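Local coordinates for protein LRIM1 (Anopheles gambiae, PDB 3O53) that pairs with APL1C in a complex that regulates complement-like immunity in the mosquito, this chain being its leucine-rich repeat domain, at residues I125-A128 against N129-I132; R136-E140 against G141-R145; Q265-A268 against K269-K273. All blocks are in the same frame, centred on the assembly; numbering follows the deposited sequence.

Contact 1 (I125-A128 against N129-I132); sequences IYLA and NNKI
Asn130 reaches back across the turn to the carbonyl of Leu127, its ND2 standing 3.0 Å from Leu127 O in a nearly straight bond (N-H to acceptor 169°). The acceptor lies in the flat plane of the asparagine amide, but the amide does not approach along the carbonyl plane: the donor sits well above it, 68° out. This grip depends on chi1 of -84°, which turns CG of Asn130 away from its own carbonyl carbon and in under the bend. An apolar contact lies beside the hydrogen bond. CD1 of Leu127 meets CD1 of Ile132 at 3.7 Å, and Leu127 CB lies 4.0 Å from the same Ile132 methyl. The two side chains cross at about a right angle. The nitrogen Asn130 ND2 also passes Leu127 CB at 4.0 Å.

In the next shell the pattern of a leucine-rich repeat becomes plain: Ile125, Leu127, Asn130 and Ile132 fit the LxLxxNxL spacing, running from the end of the parallel strand into the turn. ND2 of Asn130 also donates to Ala106 O in the preceding coil, and its OD1 accepts from Ile111 N, so both ends of the amide are occupied. The next coil repeats the arrangement, with Asn154 ND2 bonding to Leu127 O and Asn154 OD1 receiving Ile132 N. On the outer side of the bend, Asn129 ND2 bonds to Asn108 OD1.

Leu127 O thus accepts from two asparagine amides, and Asn130 ND2 supplies two carbonyls. The polar atoms of this buried amide are satisfied by backbone groups of its own turn and of the preceding coil, which probably stabilises both the bend and the stacking of the solenoid.

Contact 2 (R136-E140 against G141-R145); sequences RDLDE and GCRSR
Arg143 comes back onto the carbonyl of Leu138 because its chain, extended through chi2, bends at chi3 (-85°), while Asp139 uses chi1 of 78° to bring OD1 to the backbone N-H of Cys142. Both torsions serve a compact turn in the connection that returns from one strand of the leucine-rich repeat solenoid to the next. The guanidinium grips Leu138 O side-on with two nitrogens, NE at 2.9 Å and NH2 at 3.1 Å, the oxygen lying in its plane. Glu140 CA stands over one guanidinium face, Arg136 CG over the opposite one, and NH1 donates to Glu163 O.

Asp139 OD1 takes the Cys142 N-H at 2.9 Å and also receives Cys116 N. It is thus bonded to the backbone N of both cysteines of the Cys116-Cys142 disulfide and so probably helps to set their positions. Leu138 CB packs 3.9 Å from Cys142 CB. At the far end of the turn Glu140 O holds two donors from opposite faces of its plane, the backbone N of Arg143 and the hydroxyl of Ser144, whose OG is 2.7 Å away. A water bridges Glu140 OE2 and Arg143 NH2, donating to the carboxylate and accepting from NH2 at 2.9 Å.

Contact 3 (Q265-A268 against K269-K273); sequences QTVA and KQTVK
Val267 and Thr271, one helical turn apart, are the centre of this contact within helix 262-276, which packs against strand 241-243, the last strand of the leucine-rich repeat solenoid, and so covers its C-terminal end. The helix belongs to the region held by the Cys251-Cys296 and Cys283-Cys295 disulfides, consistent with the cysteine-rich caps that close extracellular proteins of this family.

The backbone bonds come first and are regular for an alpha-helix. Each carbonyl from Gln265 to Ala268 receives the N-H four residues on: Lys269 N to Gln265 O, Gln270 N to Thr266 O at 3.0 Å, Thr271 N to Val267 O at 2.9 Å, and Val272 N to Ala268 O at 3.1 Å.

A side-chain hydroxyl adds a second kind of bond. Thr271 OG1 lies beside its own backbone N, opposite the carbonyl carbon (chi1 -65°), and donates to Val267 O at 2.8 Å. The carbonyl oxygen is thereby shared, with Thr271 N and Thr271 OG1 arriving from opposite faces of its plane. The same hydroxyl receives Phe242 N, so one threonine links the helix backbone to that of the terminal strand.

Van der Waals packing supplies the third kind. Val267 and Ala268 make apolar contact with Phe242, while the valine's CG1 also comes within 3.9 Å of Thr271 OG1. Val272 touches Arg245 and Ala293 in the surrounding loops. On the exposed side the chains of Thr266 and Gln270 lie in succession, Thr266 CG2 being 4.2 Å from Gln270 CD, and Gln270 CG passes 3.4 Å from Thr266 O. Toward the buried side, Val272 tucks its CG2 methyl 3.3 Å from Ala268 O.

How the contacts relate
Contacts 1 and 2 belong to successive parts of one solenoid coil, their centres 13 Å apart, and share apolar packing: CD1 of Leu138 lies 4.0 Å from both Leu127 CD1 and Ile132 CD1. Separately, Ile125 CD1 packs against a carbonyl, 3.4 Å from Cys142 O. The strand-side turn and the return connection therefore pack directly against each other. Contact 3 stands apart at the C-terminal end, its centre 31 Å from that of contact 1 and 35 Å from that of contact 2, and touches neither; contacts 2 and 3 lie on opposite sides of the chain's centre. The glycan carried by Asn64 is about 13 Å from the side chain of Ala128 in contact 1.

Contact 1 (I125-A128 against N129-I132)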
loop_
_atom_site.group_PDB
_atom_site.type_symbol
_atom_site.label_atom_id
_atom_site.label_comp_id
_atom_site.label_asym_id
_atom_site.label_seq_id
_atom_site.Cartn_x
_atom_site.Cartn_y
_atom_site.Cartn_z
ATOM N N ILE A 125 -5.207 -2.788 -5.410
ATOM C CA ILE A 125 -4.733 -1.445 -5.751
ATOM C C ILE A 125 -3.227 -1.336 -5.545
ATOM O O ILE A 125 -2.733 -1.513 -4.437
ATOM C CB ILE A 125 -5.427 -0.386 -4.882
ATOM C CG1 ILE A 125 -6.923 -0.328 -5.221
ATOM C CG2 ILE A 125 -4.757 0.998 -5.072
ATOM C CD1 ILE A 125 -7.751 0.484 -4.233
ATOM N N TYR A 126 -2.511 -1.043 -6.627
ATOM C CA TYR A 126 -1.059 -0.980 -6.610
ATOM C C TYR A 126 -0.612 0.449 -6.869
ATOM O O TYR A 126 -0.644 0.899 -8.000
ATOM C CB TYR A 126 -0.482 -1.896 -7.695
ATOM C CG TYR A 126 -0.807 -3.356 -7.491
ATOM C CD1 TYR A 126 0.079 -4.192 -6.832
ATOM C CD2 TYR A 126 -2.001 -3.900 -7.952
ATOM C CE1 TYR A 126 -0.207 -5.537 -6.640
ATOM C CE2 TYR A 126 -2.296 -5.254 -7.764
ATOM C CZ TYR A 126 -1.394 -6.058 -7.106
ATOM O OH TYR A 126 -1.671 -7.394 -6.903
ATOM N N LEU A 127 -0.185 1.148 -5.821
ATOM C CA LEU A 127 0.178 2.553 -5.936
ATOM C C LEU A 127 1.585 2.856 -5.411
ATOM O O LEU A 127 1.851 3.962 -4.937
ATOM C CB LEU A 127 -0.835 3.411 -5.162
ATOM C CG LEU A 127 -2.220 3.547 -5.805
ATOM C CD1 LEU A 127 -3.229 4.128 -4.797
ATOM C CD2 LEU A 127 -2.134 4.410 -7.061
ATOM N N ALA A 128 2.487 1.889 -5.480
ATOM C CA ALA A 128 3.841 2.118 -4.990
ATOM C C ALA A 128 4.447 3.316 -5.719
ATOM O O ALA A 128 4.184 3.528 -6.893
ATOM C CB ALA A 128 4.709 0.898 -5.198
ATOM N N ASN A 129 5.252 4.096 -5.003
ATOM C CA ASN A 129 6.095 5.118 -5.615
ATOM C C ASN A 129 5.282 6.203 -6.302
ATOM O O ASN A 129 5.359 6.377 -7.516
ATOM C CB ASN A 129 7.066 4.489 -6.622
ATOM C CG ASN A 129 8.207 5.426 -6.974
ATOM O OD1 ASN A 129 8.501 6.353 -6.223
ATOM N ND2 ASN A 129 8.854 5.191 -8.109
ATOM N N ASN A 130 4.490 6.913 -5.511
ATOM C CA ASN A 130 3.685 8.006 -5.997
ATOM C C ASN A 130 3.829 9.184 -5.020
ATOM O O ASN A 130 4.813 9.253 -4.293
ATOM C CB ASN A 130 2.236 7.550 -6.158
ATOM C CG ASN A 130 1.997 6.852 -7.486
ATOM O OD1 ASN A 130 2.072 7.474 -8.539
ATOM N ND2 ASN A 130 1.719 5.549 -7.438
ATOM N N LYS A 131 2.863 10.097 -5.004
ATOM C CA LYS A 131 2.936 11.274 -4.138
ATOM C C LYS A 131 1.766 11.335 -3.158
ATOM O O LYS A 131 1.278 12.406 -2.831
ATOM C CB LYS A 131 2.950 12.555 -4.979
ATOM C CG LYS A 131 3.947 12.535 -6.124
ATOM C CD LYS A 131 5.378 12.513 -5.629
ATOM C CE LYS A 131 5.912 13.911 -5.377
ATOM N NZ LYS A 131 7.378 13.894 -5.101
ATOM N N ILE A 132 1.319 10.178 -2.694
ATOM C CA ILE A 132 0.215 10.118 -1.757
ATOM C C ILE A 132 0.718 10.559 -0.379
ATOM O O ILE A 132 1.733 10.067 0.106
ATOM C CB ILE A 132 -0.379 8.683 -1.727
ATOM C CG1 ILE A 132 -1.080 8.409 -3.065
ATOM C CG2 ILE A 132 -1.369 8.505 -0.562
ATOM C CD1 ILE A 132 -1.388 6.950 -3.313
#

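Contact 2 (R136-E140 against G141-R145)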
loop_
_atom_site.group_PDB
_atom_site.type_symbol
_atom_site.label_atom_id
_atom_site.label_comp_id
_atom_site.label_asym_id
_atom_site.label_seq_id
_atom_site.Cartn_x
_atom_site.Cartn_y
_atom_site.Cartn_z
ATOM N N ARG A 136 -6.794 9.619 2.866
ATOM C CA ARG A 136 -7.917 10.319 2.222
ATOM C C ARG A 136 -7.596 10.940 0.844
ATOM O O ARG A 136 -8.471 11.510 0.206
ATOM C CB ARG A 136 -8.493 11.388 3.156
ATOM C CG ARG A 136 -9.267 10.810 4.326
ATOM C CD ARG A 136 -9.600 11.899 5.330
ATOM N NE ARG A 136 -8.392 12.476 5.907
ATOM C CZ ARG A 136 -8.331 13.665 6.495
ATOM N NH1 ARG A 136 -9.406 14.450 6.574
ATOM N NH2 ARG A 136 -7.177 14.087 6.981
ATOM N N ASP A 137 -6.351 10.846 0.380
ATOM C CA ASP A 137 -6.066 11.093 -1.040
ATOM C C ASP A 137 -6.805 10.076 -1.925
ATOM O O ASP A 137 -7.088 10.337 -3.097
ATOM C CB ASP A 137 -4.560 11.011 -1.301
ATOM C CG ASP A 137 -3.814 12.210 -0.747
ATOM O OD1 ASP A 137 -4.469 13.188 -0.341
ATOM O OD2 ASP A 137 -2.579 12.180 -0.734
ATOM N N LEU A 138 -7.086 8.908 -1.358
ATOM C CA LEU A 138 -7.970 7.921 -1.986
ATOM C C LEU A 138 -9.395 8.243 -1.564
ATOM O O LEU A 138 -9.640 8.470 -0.386
ATOM C CB LEU A 138 -7.605 6.509 -1.513
ATOM C CG LEU A 138 -6.484 5.804 -2.282
ATOM C CD1 LEU A 138 -5.229 6.644 -2.332
ATOM C CD2 LEU A 138 -6.202 4.435 -1.663
ATOM N N ASP A 139 -10.341 8.281 -2.497
ATOM C CA ASP A 139 -11.710 8.601 -2.098
ATOM C C ASP A 139 -12.326 7.369 -1.451
ATOM O O ASP A 139 -11.665 6.330 -1.332
ATOM C CB ASP A 139 -12.551 9.165 -3.256
ATOM C CG ASP A 139 -13.044 8.108 -4.212
ATOM O OD1 ASP A 139 -12.585 6.943 -4.146
ATOM O OD2 ASP A 139 -13.901 8.458 -5.047
ATOM N N GLU A 140 -13.562 7.484 -0.986
ATOM C CA GLU A 140 -14.131 6.429 -0.154
ATOM C C GLU A 140 -14.379 5.166 -0.975
ATOM O O GLU A 140 -14.209 4.053 -0.473
ATOM C CB GLU A 140 -15.387 6.932 0.578
ATOM C CG GLU A 140 -15.017 7.937 1.691
ATOM C CD GLU A 140 -16.216 8.595 2.370
ATOM O OE1 GLU A 140 -17.352 8.143 2.169
ATOM O OE2 GLU A 140 -16.012 9.563 3.129
ATOM N N GLY A 141 -14.722 5.340 -2.247
ATOM C CA GLY A 141 -14.841 4.215 -3.156
ATOM C C GLY A 141 -13.546 3.422 -3.227
ATOM O O GLY A 141 -13.557 2.192 -3.179
ATOM N N CYS A 142 -12.422 4.130 -3.316
ATOM C CA CYS A 142 -11.111 3.487 -3.390
ATOM C C CYS A 142 -10.712 2.819 -2.081
ATOM O O CYS A 142 -9.779 2.024 -2.056
ATOM C CB CYS A 142 -10.031 4.508 -3.775
ATOM S SG CYS A 142 -10.160 5.101 -5.466
ATOM N N ARG A 143 -11.406 3.140 -0.993
ATOM C CA ARG A 143 -11.098 2.524 0.294
ATOM C C ARG A 143 -12.146 1.491 0.720
ATOM O O ARG A 143 -12.124 1.016 1.855
ATOM C CB ARG A 143 -10.904 3.612 1.377
ATOM C CG ARG A 143 -9.589 4.373 1.189
ATOM C CD ARG A 143 -9.367 5.470 2.222
ATOM N NE ARG A 143 -10.020 6.720 1.836
ATOM C CZ ARG A 143 -10.949 7.347 2.557
ATOM N NH1 ARG A 143 -11.357 6.850 3.720
ATOM N NH2 ARG A 143 -11.474 8.482 2.117
ATOM N N SER A 144 -13.041 1.130 -0.201
ATOM C CA SER A 144 -14.081 0.134 0.075
ATOM C C SER A 144 -13.789 -1.203 -0.591
ATOM O O SER A 144 -13.527 -1.265 -1.794
ATOM C CB SER A 144 -15.454 0.617 -0.414
ATOM O OG SER A 144 -15.770 1.900 0.095
ATOM N N ARG A 145 -13.876 -2.275 0.198
ATOM C CA ARG A 145 -13.763 -3.638 -0.313
ATOM C C ARG A 145 -12.419 -3.867 -0.991
ATOM O O ARG A 145 -12.289 -4.671 -1.917
ATOM C CB ARG A 145 -14.932 -3.956 -1.258
ATOM C CG ARG A 145 -16.294 -3.837 -0.573
ATOM C CD ARG A 145 -17.425 -4.426 -1.405
ATOM N NE ARG A 145 -17.120 -5.784 -1.847
ATOM C CZ ARG A 145 -17.157 -6.859 -1.063
ATOM N NH1 ARG A 145 -17.482 -6.746 0.218
ATOM N NH2 ARG A 145 -16.860 -8.050 -1.561
HETATM O O HOH W 1 -16.019 7.778 -3.336
HETATM O O HOH W 2 -13.386 10.141 3.562
#

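Contact 3 (Q265-A268 against K269-K273)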
loop_
_atom_site.group_PDB
_atom_site.type_symbol
_atom_site.label_atom_id
_atom_site.label_comp_id
_atom_site.label_asym_id
_atom_site.label_seq_id
_atom_site.Cartn_x
_atom_site.Cartn_y
_atom_site.Cartn_z
ATOM N N GLN A 265 7.374 -14.028 21.200
ATOM C CA GLN A 265 8.803 -13.881 21.446
ATOM C C GLN A 265 9.575 -14.914 20.631
ATOM O O GLN A 265 10.660 -14.637 20.118
ATOM C CB GLN A 265 9.129 -14.043 22.932
ATOM C CG GLN A 265 10.604 -13.833 23.241
ATOM C CD GLN A 265 10.924 -13.938 24.720
ATOM O OE1 GLN A 265 10.077 -13.668 25.570
ATOM N NE2 GLN A 265 12.157 -14.323 25.033
ATOM N N THR A 266 8.998 -16.107 20.523
ATOM C CA THR A 266 9.601 -17.203 19.782
ATOM C C THR A 266 9.561 -16.926 18.283
ATOM O O THR A 266 10.519 -17.206 17.560
ATOM C CB THR A 266 8.851 -18.510 20.075
ATOM O OG1 THR A 266 8.975 -18.811 21.470
ATOM C CG2 THR A 266 9.399 -19.665 19.233
ATOM N N VAL A 267 8.449 -16.363 17.822
ATOM C CA VAL A 267 8.304 -16.012 16.416
ATOM C C VAL A 267 9.297 -14.911 16.046
ATOM O O VAL A 267 9.861 -14.922 14.963
ATOM C CB VAL A 267 6.866 -15.559 16.084
ATOM C CG1 VAL A 267 6.790 -15.019 14.658
ATOM C CG2 VAL A 267 5.886 -16.714 16.274
ATOM N N ALA A 268 9.521 -13.980 16.961
ATOM C CA ALA A 268 10.469 -12.890 16.751
ATOM C C ALA A 268 11.877 -13.442 16.559
ATOM O O ALA A 268 12.601 -13.029 15.657
ATOM C CB ALA A 268 10.451 -11.945 17.934
ATOM N N LYS A 269 12.278 -14.366 17.423
ATOM C CA LYS A 269 13.602 -14.957 17.297
ATOM C C LYS A 269 13.742 -15.702 15.971
ATOM O O LYS A 269 14.733 -15.540 15.266
ATOM C CB LYS A 269 13.888 -15.903 18.463
ATOM C CG LYS A 269 15.210 -16.639 18.339
ATOM C CD LYS A 269 15.257 -17.845 19.271
ATOM C CE LYS A 269 14.210 -18.892 18.892
ATOM N NZ LYS A 269 14.180 -20.042 19.838
ATOM N N GLN A 270 12.762 -16.531 15.638
ATOM C CA GLN A 270 12.811 -17.294 14.393
ATOM C C GLN A 270 12.870 -16.368 13.186
ATOM O O GLN A 270 13.551 -16.646 12.199
ATOM C CB GLN A 270 11.591 -18.208 14.268
ATOM C CG GLN A 270 11.637 -19.414 15.186
ATOM C CD GLN A 270 10.346 -20.202 15.174
ATOM O OE1 GLN A 270 9.266 -19.646 14.972
ATOM N NE2 GLN A 270 10.449 -21.505 15.394
ATOM N N THR A 271 12.129 -15.271 13.261
ATOM C CA THR A 271 12.101 -14.300 12.176
ATOM C C THR A 271 13.479 -13.693 11.955
ATOM O O THR A 271 13.943 -13.608 10.818
ATOM C CB THR A 271 11.072 -13.179 12.454
ATOM O OG1 THR A 271 9.757 -13.741 12.469
ATOM C CG2 THR A 271 11.126 -12.101 11.353
ATOM N N VAL A 272 14.143 -13.289 13.037
ATOM C CA VAL A 272 15.493 -12.734 12.921
ATOM C C VAL A 272 16.459 -13.799 12.384
ATOM O O VAL A 272 17.258 -13.527 11.491
ATOM C CB VAL A 272 16.012 -12.183 14.262
ATOM C CG1 VAL A 272 17.443 -11.702 14.116
ATOM C CG2 VAL A 272 15.111 -11.046 14.765
ATOM N N LYS A 273 16.370 -15.019 12.904
ATOM C CA LYS A 273 17.244 -16.093 12.430
ATOM C C LYS A 273 17.094 -16.293 10.924
ATOM O O LYS A 273 18.075 -16.338 10.188
ATOM C CB LYS A 273 16.942 -17.414 13.142
ATOM C CG LYS A 273 18.014 -18.465 12.888
ATOM C CD LYS A 273 17.626 -19.825 13.439
ATOM C CE LYS A 273 18.694 -20.866 13.119
ATOM N NZ LYS A 273 18.270 -22.251 13.462
#